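Local structure of solute-binding protein (2ZYK) at residues D19-W24 with I49-V54; Y178-A183 with N213-W218; A127-A132 with T316-P321; L236-K241 with A258-G263. The protein binds a cyclodextrin-like glucose ligand and probably delivers such sugars to a membrane transporter for uptake. One frame throughout, in Å; residues are numbered along the deposited sequence.

Contact 1: D19-W24 with I49-V54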
loop_
_atom_site.group_PDB
_atom_site.type_symbol
_atom_site.label_atom_id
_atom_site.label_comp_id
_atom_site.label_asym_id
_atom_site.label_seq_id
_atom_site.Cartn_x
_atom_site.Cartn_y
_atom_site.Cartn_z
ATOM N N ASP A 19 32.550 -10.776 -4.948
ATOM C CA ASP A 19 31.822 -9.661 -4.344
ATOM C C ASP A 19 30.574 -9.238 -5.120
ATOM O O ASP A 19 30.659 -8.608 -6.186
ATOM C CB ASP A 19 32.745 -8.464 -4.114
ATOM C CG ASP A 19 32.152 -7.457 -3.159
ATOM O OD1 ASP A 19 31.918 -7.802 -1.981
ATOM O OD2 ASP A 19 31.918 -6.313 -3.587
ATOM N N LYS A 20 29.422 -9.581 -4.548
ATOM C CA LYS A 20 28.123 -9.281 -5.126
ATOM C C LYS A 20 27.195 -8.718 -4.042
ATOM O O LYS A 20 27.303 -9.089 -2.876
ATOM C CB LYS A 20 27.517 -10.560 -5.708
ATOM C CG LYS A 20 26.678 -10.367 -6.968
ATOM C CD LYS A 20 25.603 -11.447 -7.105
ATOM C CE LYS A 20 26.192 -12.848 -7.239
ATOM N NZ LYS A 20 25.279 -13.879 -6.678
ATOM N N LEU A 21 26.307 -7.804 -4.430
ATOM C CA LEU A 21 25.198 -7.374 -3.580
ATOM C C LEU A 21 23.875 -7.722 -4.269
ATOM O O LEU A 21 23.746 -7.574 -5.484
ATOM C CB LEU A 21 25.276 -5.873 -3.256
ATOM C CG LEU A 21 26.270 -5.383 -2.191
ATOM C CD1 LEU A 21 26.123 -3.887 -1.956
ATOM C CD2 LEU A 21 26.124 -6.126 -0.874
ATOM N N VAL A 22 22.908 -8.209 -3.496
ATOM C CA VAL A 22 21.626 -8.645 -4.054
ATOM C C VAL A 22 20.458 -7.789 -3.546
ATOM O O VAL A 22 20.278 -7.587 -2.334
ATOM C CB VAL A 22 21.359 -10.148 -3.794
ATOM C CG1 VAL A 22 20.092 -10.607 -4.513
ATOM C CG2 VAL A 22 22.549 -10.995 -4.239
ATOM N N VAL A 23 19.685 -7.287 -4.502
ATOM C CA VAL A 23 18.503 -6.475 -4.244
ATOM C C VAL A 23 17.276 -7.193 -4.807
ATOM O O VAL A 23 17.288 -7.633 -5.956
ATOM C CB VAL A 23 18.647 -5.067 -4.885
ATOM C CG1 VAL A 23 17.321 -4.330 -4.927
ATOM C CG2 VAL A 23 19.670 -4.248 -4.132
ATOM N N TRP A 24 16.231 -7.327 -3.992
ATOM C CA TRP A 24 14.948 -7.827 -4.475
ATOM C C TRP A 24 14.006 -6.666 -4.778
ATOM O O TRP A 24 13.718 -5.848 -3.906
ATOM C CB TRP A 24 14.310 -8.808 -3.485
ATOM C CG TRP A 24 14.984 -10.144 -3.423
ATOM C CD1 TRP A 24 15.940 -10.629 -4.277
ATOM C CD2 TRP A 24 14.740 -11.184 -2.471
ATOM N NE1 TRP A 24 16.317 -11.895 -3.903
ATOM C CE2 TRP A 24 15.597 -12.262 -2.798
ATOM C CE3 TRP A 24 13.887 -11.309 -1.361
ATOM C CZ2 TRP A 24 15.624 -13.448 -2.057
ATOM C CZ3 TRP A 24 13.916 -12.486 -0.625
ATOM C CH2 TRP A 24 14.779 -13.540 -0.977
ATOM N N ILE A 49 31.317 -2.458 -7.077
ATOM C CA ILE A 49 30.604 -3.568 -6.425
ATOM C C ILE A 49 29.488 -4.101 -7.328
ATOM O O ILE A 49 28.638 -3.335 -7.786
ATOM C CB ILE A 49 29.986 -3.134 -5.046
ATOM C CG1 ILE A 49 31.005 -2.402 -4.148
ATOM C CG2 ILE A 49 29.307 -4.312 -4.323
ATOM C CD1 ILE A 49 32.360 -3.075 -3.968
ATOM N N GLN A 50 29.503 -5.410 -7.584
ATOM C CA GLN A 50 28.450 -6.052 -8.372
ATOM C C GLN A 50 27.156 -6.055 -7.567
ATOM O O GLN A 50 27.114 -6.586 -6.459
ATOM C CB GLN A 50 28.829 -7.490 -8.772
ATOM C CG GLN A 50 30.193 -7.651 -9.442
ATOM C CD GLN A 50 30.376 -6.739 -10.654
ATOM O OE1 GLN A 50 31.318 -5.943 -10.709
ATOM N NE2 GLN A 50 29.471 -6.843 -11.621
ATOM N N VAL A 51 26.116 -5.436 -8.120
ATOM C CA VAL A 51 24.792 -5.407 -7.492
ATOM C C VAL A 51 23.746 -6.014 -8.439
ATOM O O VAL A 51 23.370 -5.392 -9.445
ATOM C CB VAL A 51 24.368 -3.965 -7.075
ATOM C CG1 VAL A 51 23.041 -3.990 -6.347
ATOM C CG2 VAL A 51 25.429 -3.307 -6.206
ATOM N N GLU A 52 23.305 -7.231 -8.107
ATOM C CA GLU A 52 22.291 -7.980 -8.853
ATOM C C GLU A 52 20.899 -7.561 -8.387
ATOM O O GLU A 52 20.674 -7.374 -7.190
ATOM C CB GLU A 52 22.494 -9.484 -8.625
ATOM C CG GLU A 52 21.619 -10.405 -9.473
ATOM C CD GLU A 52 21.718 -11.889 -9.081
ATOM O OE1 GLU A 52 22.366 -12.219 -8.059
ATOM O OE2 GLU A 52 21.136 -12.734 -9.801
ATOM N N VAL A 53 19.975 -7.400 -9.334
ATOM C CA VAL A 53 18.596 -6.999 -9.032
ATOM C C VAL A 53 17.617 -8.078 -9.506
ATOM O O VAL A 53 17.320 -8.186 -10.696
ATOM C CB VAL A 53 18.238 -5.620 -9.654
ATOM C CG1 VAL A 53 16.884 -5.127 -9.151
ATOM C CG2 VAL A 53 19.305 -4.596 -9.333
ATOM N N VAL A 54 17.142 -8.884 -8.559
ATOM C CA VAL A 54 16.206 -9.972 -8.833
ATOM C C VAL A 54 14.780 -9.453 -8.688
ATOM O O VAL A 54 14.453 -8.820 -7.680
ATOM C CB VAL A 54 16.412 -11.161 -7.854
ATOM C CG1 VAL A 54 15.593 -12.379 -8.284
ATOM C CG2 VAL A 54 17.893 -11.528 -7.744
#

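Contact 2: Y178-A183 with N213-W218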
loop_
_atom_site.group_PDB
_atom_site.type_symbol
_atom_site.label_atom_id
_atom_site.label_comp_id
_atom_site.label_asym_id
_atom_site.label_seq_id
_atom_site.Cartn_x
_atom_site.Cartn_y
_atom_site.Cartn_z
ATOM N N TYR A 178 -11.324 0.252 3.852
ATOM C CA TYR A 178 -11.084 0.654 5.242
ATOM C C TYR A 178 -11.588 2.060 5.592
ATOM O O TYR A 178 -12.018 2.300 6.727
ATOM C CB TYR A 178 -9.595 0.510 5.601
ATOM C CG TYR A 178 -9.228 1.189 6.896
ATOM C CD1 TYR A 178 -9.394 0.538 8.119
ATOM C CD2 TYR A 178 -8.740 2.497 6.903
ATOM C CE1 TYR A 178 -9.071 1.166 9.311
ATOM C CE2 TYR A 178 -8.414 3.143 8.100
ATOM C CZ TYR A 178 -8.584 2.469 9.288
ATOM O OH TYR A 178 -8.261 3.094 10.456
ATOM N N PHE A 179 -11.527 2.982 4.630
ATOM C CA PHE A 179 -12.014 4.359 4.824
ATOM C C PHE A 179 -13.483 4.383 5.232
ATOM O O PHE A 179 -14.052 5.419 5.589
ATOM C CB PHE A 179 -11.792 5.199 3.558
ATOM C CG PHE A 179 -12.826 4.989 2.462
ATOM C CD1 PHE A 179 -13.983 5.777 2.407
ATOM C CD2 PHE A 179 -12.616 4.049 1.456
ATOM C CE1 PHE A 179 -14.922 5.610 1.386
ATOM C CE2 PHE A 179 -13.553 3.876 0.426
ATOM C CZ PHE A 179 -14.709 4.661 0.392
ATOM N N LEU A 180 -14.067 3.199 5.198
ATOM C CA LEU A 180 -15.484 3.008 5.203
ATOM C C LEU A 180 -15.903 2.321 6.500
ATOM O O LEU A 180 -17.002 2.562 6.997
ATOM C CB LEU A 180 -15.786 2.173 3.979
ATOM C CG LEU A 180 -17.119 1.972 3.319
ATOM C CD1 LEU A 180 -16.948 2.309 1.874
ATOM C CD2 LEU A 180 -17.414 0.525 3.495
ATOM N N PHE A 181 -15.015 1.487 7.048
ATOM C CA PHE A 181 -15.133 1.006 8.423
ATOM C C PHE A 181 -14.731 2.147 9.358
ATOM O O PHE A 181 -15.300 2.303 10.440
ATOM C CB PHE A 181 -14.224 -0.212 8.678
ATOM C CG PHE A 181 -14.640 -1.471 7.946
ATOM C CD1 PHE A 181 -14.308 -1.658 6.606
ATOM C CD2 PHE A 181 -15.327 -2.483 8.612
ATOM C CE1 PHE A 181 -14.680 -2.828 5.925
ATOM C CE2 PHE A 181 -15.711 -3.651 7.946
ATOM C CZ PHE A 181 -15.386 -3.830 6.601
ATOM N N ALA A 182 -13.741 2.932 8.935
ATOM C CA ALA A 182 -13.212 4.056 9.728
ATOM C C ALA A 182 -14.213 5.203 9.852
ATOM O O ALA A 182 -14.267 5.878 10.881
ATOM C CB ALA A 182 -11.914 4.566 9.129
ATOM N N ALA A 183 -14.986 5.423 8.786
ATOM C CA ALA A 183 -16.050 6.428 8.756
ATOM C C ALA A 183 -17.090 6.119 9.811
ATOM O O ALA A 183 -17.709 7.023 10.357
ATOM C CB ALA A 183 -16.703 6.486 7.368
ATOM N N ASN A 213 -21.618 -3.350 6.298
ATOM C CA ASN A 213 -22.921 -3.020 5.712
ATOM C C ASN A 213 -22.759 -2.111 4.497
ATOM O O ASN A 213 -23.504 -2.229 3.532
ATOM C CB ASN A 213 -23.848 -2.331 6.736
ATOM C CG ASN A 213 -24.537 -3.307 7.693
ATOM O OD1 ASN A 213 -25.241 -2.882 8.618
ATOM N ND2 ASN A 213 -24.348 -4.605 7.478
ATOM N N GLU A 214 -21.788 -1.204 4.557
ATOM C CA GLU A 214 -21.484 -0.315 3.432
ATOM C C GLU A 214 -20.768 -1.032 2.291
ATOM O O GLU A 214 -21.043 -0.757 1.126
ATOM C CB GLU A 214 -20.660 0.895 3.883
ATOM C CG GLU A 214 -21.393 1.867 4.787
ATOM C CD GLU A 214 -22.595 2.547 4.123
ATOM O OE1 GLU A 214 -22.620 2.715 2.875
ATOM O OE2 GLU A 214 -23.516 2.931 4.876
ATOM N N VAL A 215 -19.859 -1.948 2.625
ATOM C CA VAL A 215 -19.202 -2.798 1.628
ATOM C C VAL A 215 -20.239 -3.635 0.875
ATOM O O VAL A 215 -20.193 -3.731 -0.356
ATOM C CB VAL A 215 -18.156 -3.744 2.274
ATOM C CG1 VAL A 215 -17.616 -4.739 1.254
ATOM C CG2 VAL A 215 -17.014 -2.942 2.922
ATOM N N GLN A 216 -21.166 -4.232 1.627
ATOM C CA GLN A 216 -22.240 -5.045 1.056
ATOM C C GLN A 216 -23.042 -4.306 -0.024
ATOM O O GLN A 216 -23.296 -4.854 -1.099
ATOM C CB GLN A 216 -23.174 -5.548 2.156
ATOM C CG GLN A 216 -24.340 -6.369 1.618
ATOM C CD GLN A 216 -25.028 -7.199 2.675
ATOM O OE1 GLN A 216 -25.438 -6.689 3.716
ATOM N NE2 GLN A 216 -25.165 -8.492 2.409
ATOM N N LYS A 217 -23.425 -3.062 0.273
ATOM C CA LYS A 217 -24.188 -2.228 -0.660
ATOM C C LYS A 217 -23.477 -1.970 -2.000
ATOM O O LYS A 217 -24.144 -1.697 -3.011
ATOM C CB LYS A 217 -24.586 -0.910 0.010
ATOM C CG LYS A 217 -25.730 -1.034 1.009
ATOM C CD LYS A 217 -25.843 0.212 1.872
ATOM C CE LYS A 217 -27.139 0.220 2.686
ATOM N NZ LYS A 217 -27.127 1.275 3.750
ATOM N N TRP A 218 -22.143 -2.070 -2.015
ATOM C CA TRP A 218 -21.360 -1.960 -3.261
ATOM C C TRP A 218 -21.584 -3.127 -4.221
ATOM O O TRP A 218 -21.528 -2.954 -5.447
ATOM C CB TRP A 218 -19.868 -1.795 -2.959
ATOM C CG TRP A 218 -19.556 -0.387 -2.653
ATOM C CD1 TRP A 218 -19.494 0.181 -1.424
ATOM C CD2 TRP A 218 -19.341 0.663 -3.600
ATOM N NE1 TRP A 218 -19.231 1.514 -1.536
ATOM C CE2 TRP A 218 -19.128 1.842 -2.863
ATOM C CE3 TRP A 218 -19.300 0.718 -5.004
ATOM C CZ2 TRP A 218 -18.874 3.076 -3.477
ATOM C CZ3 TRP A 218 -19.038 1.937 -5.621
ATOM C CH2 TRP A 218 -18.830 3.103 -4.855
#

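Contact 3: A127-A132 with T316-P321. With GLC (alpha-D-glucopyranose), chain E.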
loop_
_atom_site.group_PDB
_atom_site.type_symbol
_atom_site.label_atom_id
_atom_site.label_comp_id
_atom_site.label_asym_id
_atom_site.label_seq_id
_atom_site.Cartn_x
_atom_site.Cartn_y
_atom_site.Cartn_z
ATOM N N ALA A 127 8.440 5.500 -1.091
ATOM C CA ALA A 127 7.098 5.870 -1.505
ATOM C C ALA A 127 6.176 6.035 -0.308
ATOM O O ALA A 127 6.146 5.195 0.589
ATOM C CB ALA A 127 6.531 4.803 -2.452
ATOM N N ILE A 128 5.449 7.142 -0.292
ATOM C CA ILE A 128 4.347 7.365 0.629
ATOM C C ILE A 128 3.090 7.273 -0.243
ATOM O O ILE A 128 3.053 7.814 -1.365
ATOM C CB ILE A 128 4.471 8.758 1.301
ATOM C CG1 ILE A 128 3.322 9.027 2.275
ATOM C CG2 ILE A 128 4.604 9.882 0.240
ATOM C CD1 ILE A 128 3.633 8.662 3.670
ATOM N N GLU A 129 2.068 6.573 0.238
ATOM C CA GLU A 129 0.958 6.247 -0.642
ATOM C C GLU A 129 -0.387 6.122 0.043
ATOM O O GLU A 129 -0.495 5.678 1.182
ATOM C CB GLU A 129 1.266 4.978 -1.435
ATOM C CG GLU A 129 0.965 3.715 -0.677
ATOM C CD GLU A 129 1.505 2.477 -1.335
ATOM O OE1 GLU A 129 2.092 2.545 -2.447
ATOM O OE2 GLU A 129 1.337 1.420 -0.715
ATOM N N SER A 130 -1.417 6.513 -0.688
ATOM C CA SER A 130 -2.779 6.311 -0.266
ATOM C C SER A 130 -3.600 6.160 -1.528
ATOM O O SER A 130 -3.220 6.684 -2.593
ATOM C CB SER A 130 -3.274 7.499 0.556
ATOM O OG SER A 130 -4.690 7.538 0.586
ATOM N N VAL A 131 -4.703 5.420 -1.413
ATOM C CA VAL A 131 -5.672 5.323 -2.494
ATOM C C VAL A 131 -6.379 6.669 -2.616
ATOM O O VAL A 131 -6.502 7.403 -1.634
ATOM C CB VAL A 131 -6.702 4.173 -2.271
ATOM C CG1 VAL A 131 -6.017 2.799 -2.350
ATOM C CG2 VAL A 131 -7.443 4.330 -0.952
ATOM N N ALA A 132 -6.808 7.002 -3.826
ATOM C CA ALA A 132 -7.626 8.198 -4.058
ATOM C C ALA A 132 -8.626 7.934 -5.181
ATOM O O ALA A 132 -8.650 6.838 -5.741
ATOM C CB ALA A 132 -6.743 9.411 -4.379
ATOM N N THR A 316 8.222 5.938 -11.996
ATOM C CA THR A 316 7.198 5.074 -11.395
ATOM C C THR A 316 5.871 5.776 -11.075
ATOM O O THR A 316 4.840 5.128 -10.951
ATOM C CB THR A 316 7.697 4.385 -10.107
ATOM O OG1 THR A 316 7.834 5.354 -9.068
ATOM C CG2 THR A 316 9.023 3.678 -10.333
ATOM N N GLY A 317 5.907 7.094 -10.932
ATOM C CA GLY A 317 4.753 7.836 -10.454
ATOM C C GLY A 317 4.567 7.732 -8.953
ATOM O O GLY A 317 3.637 8.319 -8.401
ATOM N N GLU A 318 5.450 6.995 -8.288
ATOM C CA GLU A 318 5.322 6.773 -6.845
ATOM C C GLU A 318 5.927 7.916 -6.047
ATOM O O GLU A 318 7.109 8.238 -6.205
ATOM C CB GLU A 318 5.910 5.423 -6.422
ATOM C CG GLU A 318 5.268 4.223 -7.121
ATOM C CD GLU A 318 5.355 2.942 -6.313
ATOM O OE1 GLU A 318 6.484 2.503 -5.995
ATOM O OE2 GLU A 318 4.287 2.363 -6.006
ATOM N N ILE A 319 5.090 8.524 -5.206
ATOM C CA ILE A 319 5.406 9.749 -4.467
ATOM C C ILE A 319 6.503 9.509 -3.418
ATOM O O ILE A 319 6.269 8.805 -2.436
ATOM C CB ILE A 319 4.139 10.316 -3.754
ATOM C CG1 ILE A 319 2.890 10.234 -4.646
ATOM C CG2 ILE A 319 4.374 11.740 -3.237
ATOM C CD1 ILE A 319 3.040 10.838 -6.049
ATOM N N PRO A 320 7.694 10.113 -3.611
ATOM C CA PRO A 320 8.787 9.874 -2.672
ATOM C C PRO A 320 8.614 10.711 -1.411
ATOM O O PRO A 320 8.313 11.901 -1.499
ATOM C CB PRO A 320 10.035 10.314 -3.452
ATOM C CG PRO A 320 9.556 11.292 -4.448
ATOM C CD PRO A 320 8.075 11.058 -4.678
ATOM N N PRO A 321 8.774 10.094 -0.235
ATOM C CA PRO A 321 8.571 10.865 0.975
ATOM C C PRO A 321 9.883 11.541 1.384
ATOM O O PRO A 321 10.343 11.410 2.523
ATOM C CB PRO A 321 8.113 9.803 1.989
ATOM C CG PRO A 321 8.362 8.481 1.348
ATOM C CD PRO A 321 9.121 8.704 0.082
HETATM C C1 GLC E . -1.059 -1.796 -2.951
HETATM C C2 GLC E . -0.328 -1.309 -1.712
HETATM C C3 GLC E . -0.257 -2.406 -0.650
HETATM C C4 GLC E . -1.624 -3.043 -0.379
HETATM C C5 GLC E . -2.243 -3.490 -1.699
HETATM C C6 GLC E . -3.648 -4.052 -1.565
HETATM O O2 GLC E . 0.987 -0.948 -2.091
HETATM O O3 GLC E . 0.257 -1.860 0.553
HETATM O O4 GLC E . -1.429 -4.198 0.456
HETATM O O5 GLC E . -2.314 -2.385 -2.615
HETATM O O6 GLC E . -3.918 -4.984 -2.601
HETATM O O HOH W 1 3.197 6.961 -3.982
HETATM O O HOH W 2 2.691 4.350 -4.792
#

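Contact 4: L236-K241 with A258-G263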
loop_
_atom_site.group_PDB
_atom_site.type_symbol
_atom_site.label_atom_id
_atom_site.label_comp_id
_atom_site.label_asym_id
_atom_site.label_seq_id
_atom_site.Cartn_x
_atom_site.Cartn_y
_atom_site.Cartn_z
ATOM N N LEU A 236 -10.283 -2.796 -17.019
ATOM C CA LEU A 236 -11.525 -2.144 -17.428
ATOM C C LEU A 236 -11.374 -0.630 -17.524
ATOM O O LEU A 236 -11.888 -0.013 -18.462
ATOM C CB LEU A 236 -12.691 -2.523 -16.508
ATOM C CG LEU A 236 -13.178 -3.978 -16.521
ATOM C CD1 LEU A 236 -14.155 -4.228 -15.394
ATOM C CD2 LEU A 236 -13.799 -4.358 -17.838
ATOM N N PHE A 237 -10.667 -0.039 -16.563
ATOM C CA PHE A 237 -10.369 1.385 -16.601
ATOM C C PHE A 237 -9.511 1.706 -17.821
ATOM O O PHE A 237 -9.777 2.673 -18.531
ATOM C CB PHE A 237 -9.676 1.826 -15.312
ATOM C CG PHE A 237 -9.553 3.329 -15.159
ATOM C CD1 PHE A 237 -10.664 4.107 -14.830
ATOM C CD2 PHE A 237 -8.317 3.965 -15.325
ATOM C CE1 PHE A 237 -10.550 5.501 -14.674
ATOM C CE2 PHE A 237 -8.198 5.350 -15.173
ATOM C CZ PHE A 237 -9.319 6.117 -14.846
ATOM N N LYS A 238 -8.496 0.881 -18.068
ATOM C CA LYS A 238 -7.591 1.087 -19.198
ATOM C C LYS A 238 -8.271 0.956 -20.565
ATOM O O LYS A 238 -7.922 1.676 -21.504
ATOM C CB LYS A 238 -6.372 0.161 -19.105
ATOM C CG LYS A 238 -5.371 0.560 -18.009
ATOM C CD LYS A 238 -4.051 -0.207 -18.127
ATOM C CE LYS A 238 -4.248 -1.721 -18.163
ATOM N NZ LYS A 238 -2.949 -2.443 -18.162
ATOM N N SER A 239 -9.247 0.057 -20.674
ATOM C CA SER A 239 -10.013 -0.100 -21.909
ATOM C C SER A 239 -11.078 0.981 -22.068
ATOM O O SER A 239 -11.881 0.940 -23.005
ATOM C CB SER A 239 -10.647 -1.483 -21.964
ATOM O OG SER A 239 -11.285 -1.752 -20.736
ATOM N N GLY A 240 -11.077 1.941 -21.147
ATOM C CA GLY A 240 -11.979 3.084 -21.197
ATOM C C GLY A 240 -13.427 2.824 -20.812
ATOM O O GLY A 240 -14.320 3.553 -21.257
ATOM N N LYS A 241 -13.675 1.823 -19.969
ATOM C CA LYS A 241 -15.060 1.435 -19.647
ATOM C C LYS A 241 -15.513 1.798 -18.235
ATOM O O LYS A 241 -16.594 1.400 -17.813
ATOM C CB LYS A 241 -15.283 -0.060 -19.909
ATOM C CG LYS A 241 -15.208 -0.438 -21.391
ATOM C CD LYS A 241 -15.320 -1.934 -21.617
ATOM C CE LYS A 241 -14.219 -2.673 -20.872
ATOM N NZ LYS A 241 -14.281 -4.150 -21.033
ATOM N N ALA A 258 -1.836 3.496 -21.376
ATOM C CA ALA A 258 -3.016 3.036 -22.084
ATOM C C ALA A 258 -3.798 4.219 -22.658
ATOM O O ALA A 258 -4.785 4.030 -23.371
ATOM C CB ALA A 258 -3.897 2.199 -21.158
ATOM N N GLY A 259 -3.357 5.431 -22.321
ATOM C CA GLY A 259 -3.873 6.658 -22.911
ATOM C C GLY A 259 -5.079 7.302 -22.245
ATOM O O GLY A 259 -5.766 8.122 -22.868
ATOM N N ILE A 260 -5.333 6.956 -20.987
ATOM C CA ILE A 260 -6.423 7.577 -20.226
ATOM C C ILE A 260 -6.047 8.981 -19.754
ATOM O O ILE A 260 -4.969 9.197 -19.208
ATOM C CB ILE A 260 -6.871 6.698 -19.017
ATOM C CG1 ILE A 260 -7.583 5.437 -19.499
ATOM C CG2 ILE A 260 -7.855 7.435 -18.137
ATOM C CD1 ILE A 260 -6.671 4.348 -19.960
ATOM N N ASN A 261 -6.945 9.935 -19.975
ATOM C CA ASN A 261 -6.778 11.277 -19.441
ATOM C C ASN A 261 -7.147 11.240 -17.965
ATOM O O ASN A 261 -8.296 11.496 -17.590
ATOM C CB ASN A 261 -7.641 12.285 -20.218
ATOM C CG ASN A 261 -7.120 13.727 -20.120
ATOM O OD1 ASN A 261 -6.284 14.053 -19.271
ATOM N ND2 ASN A 261 -7.615 14.594 -20.994
ATOM N N VAL A 262 -6.172 10.900 -17.124
ATOM C CA VAL A 262 -6.437 10.691 -15.693
ATOM C C VAL A 262 -6.537 11.991 -14.924
ATOM O O VAL A 262 -5.723 12.895 -15.107
ATOM C CB VAL A 262 -5.391 9.758 -15.000
ATOM C CG1 VAL A 262 -5.289 8.434 -15.737
ATOM C CG2 VAL A 262 -4.022 10.419 -14.911
ATOM N N GLY A 263 -7.551 12.075 -14.078
ATOM C CA GLY A 263 -7.641 13.118 -13.080
ATOM C C GLY A 263 -7.556 12.416 -11.740
ATOM O O GLY A 263 -7.991 11.264 -11.615
#

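Contact 1: D19-W24 with I49-V54
Two groups of the facing strand grip Leu-21 O. It accepts the backbone hydrogen bond of Glu-52 N at 2.7 Å. Val-51 CA adds a CA-H...O contact to the same oxygen at 3.1 Å. Further on, Val-23 N gives a bond of 2.9 Å to Glu-52 O, and Val-54 N reaches Val-23 O in turn. The residues of 20-24 thus pair one for one with 50-54 in a parallel register. The two strands are the ends of a beta-alpha-beta unit whose helix 31-47 crosses from one to the other, part of the periplasmic binding protein fold. That helix packs on the face holding Val-23, Val-51 and Val-53. Leu-21 lies on this face too, where its CB meets Val-51 CG2 and its CG meets Ile-49 CG2. Val-23 CG2 approaches Val-51 CG1 at 4.0 Å. Helix 293-304 also covers this face, with Leu-299 against Leu-21, Val-23 and Val-51.

The other face is more polar at its start. The Lys-20 chain bends at chi3 (-62°), and its CD lies by Glu-52 OE1 while NZ makes only a long salt bridge of 3.6 Å to that oxygen. Toward the far end, Trp-24 and Val-54 lie side by side and point the same way. The indole brings CD1 to 3.6 Å from Val-54 CB. Without the indole, as with an alanine here, a gap would probably open between Val-54 and helix 61-68, where Trp-24 also packs on Gln-61, Lys-64, Leu-65 and Asp-68.

Contact 2: Y178-A183 with N213-W218
Leu-180 is the first residue of 178-183 to meet the 213-218 helix, and it carries most of the contact. Its CG stands anti to the backbone N (chi1 -163°), which sends the two methyl branches across the gap. CD2 touches two successive residues of the helix. It comes to 3.3 Å from Glu-214 CB and to 3.5 Å from Val-215 CG2. CD1 turns the other way and comes within 4.2 Å of Trp-218 NE1. No hydrogen bond links the two segments; the contact is mostly carbon packing. Cutting the side chain of Leu-180 back to an alanine is likely to open a gap beside Glu-214 CB and leave Val-215 CG2 with Phe-181 as its partner from 178-183.

Phe-181 follows and adds a smaller touch. The CE1 corner of its ring approaches Val-215 CG2 at 3.8 Å, so this one methyl group serves both Leu-180 and Phe-181. The Phe-181 ring also meets Phe-174 edge to face.

The polar ends on the 213-218 side have partners beyond the two segments. Trp-218 NE1 is hydrogen-bonded to Tyr-147 OH, which fixes the turn of the indole beside Leu-180. The Glu-214 carboxylate bends away from Leu-180 and has a long, weak ion pair with Lys-184.

The contact joins the last part of helix 174-181 to helix 206-220. Helix 147-157 lies against both, with Tyr-147 touching Leu-180 and Glu-214. Trp-218 meets Phe-151 of that helix and Phe-169 of strand 165-169 edge to face, and helix 377-395 touches Asn-213 and Gln-216 through Pro-377.

Contact 3: A127-A132 with T316-P321
The side chains of Glu-129 and Glu-318 run side by side in the same direction, and their carboxylate planes are 64° apart. Their nearest oxygens, Glu-129 OE1 and Glu-318 OE2, are 4.2 Å apart. A water sits between these oxygens and donates a hydrogen bond to each. The other oxygen of the first group, Glu-129 OE2, accepts a bond of 2.8 Å from O2 of a bound glucose. Glu-129 CG sits between the backbone N and the carbonyl carbon (chi1 83°), and the extended chain beyond it carries the carboxylate to this hydroxyl. Lys-282 forms a salt bridge to Glu-318 OE2 and a long, weak ion pair with Glu-129 OE1. Arg-312 pairs with Glu-318 OE1. These cations are likely to ease the closeness of the two acids. Trp-250 touches both glutamate side chains.

Beside the acids the backbones are joined directly. Ile-128 N donates a nearly straight bond (164°) to Ile-319 O at 2.8 Å. The same carbonyl receives a CA-H...O contact from Ala-127 CA at 3.2 Å. A second water accepts from Ile-319 N at 2.7 Å and donates to Ile-128 O. Apolar side chains pack beside the backbone bond. Ile-128 CG2 packs on Ile-319 CG2. Ile-128 and the Pro-321 ring run antiparallel alongside each other, Ile-128 CB to Pro-321 CB 3.9 Å.

This buried junction ties the end of strand 120-129 to the loop after helix 306-316. It places Glu-129 in the sugar site, near the middle of the chain, as in the ligand cleft of other solute-binding proteins.

Contact 4: L236-K241 with A258-G263
Phe-237 and Ile-260 meet at a slant, with the far corner of the ring against a methyl group. Phe-237 CE2 lies 3.6 Å from Ile-260 CG2, and CZ is only slightly farther. With chi1 at -170°, the Phe-237 ring swings opposite its own N and projects from the helix end to this methyl. Val-262 CG1 lies at the ring edge, near its plane, 4.3 Å from Phe-237 CE2. Ile-260 uses its other branch on the backbone: CD1 reaches 3.3 Å from Lys-238 O.

Lys-238 and Ala-258 form the outer side. The methyl of Ala-258 rests along the start of the lysine chain and touches CB, CG and CD, with CB to CB at 3.8 Å. The lysine then bends away, and its NZ makes a salt bridge to Asp-254.

Helices 230-238 and 252-257 both end here in Schellman motifs, at Gly-240 and Gly-259. Tyr-255 packs on Phe-237, Lys-238 and Val-262, and Val-242 and Val-245 of strand 242-247 lie against the Phe-237 ring.

No hydrogen bond crosses between the segments. Their hold is therefore one of shape and apolar contact, buried round Phe-237 and Ile-260 and more open at Lys-238 and Ala-258.

Contact 3 lies deepest, about 9 Å from the centre of the chain, and is the one of the four that bonds a sugar. Contacts 2 and 4 are buried too, though contact 4 has an exposed edge. Contact 1 sits about 25 Å from that centre and is only partly buried. Contacts 1 and 2 are on opposite sides of it. Contact 1 depends on backbone bonds between strands, whereas contacts 2 and 4 are apolar packing without a hydrogen bond between the segments. Contact 3 mixes a backbone bond, waters and charged groups. Helix 206-220 of contact 2 is followed in the chain by helix 230-238 of contact 4. Both contacts fall inside the long loop that contact 3 closes.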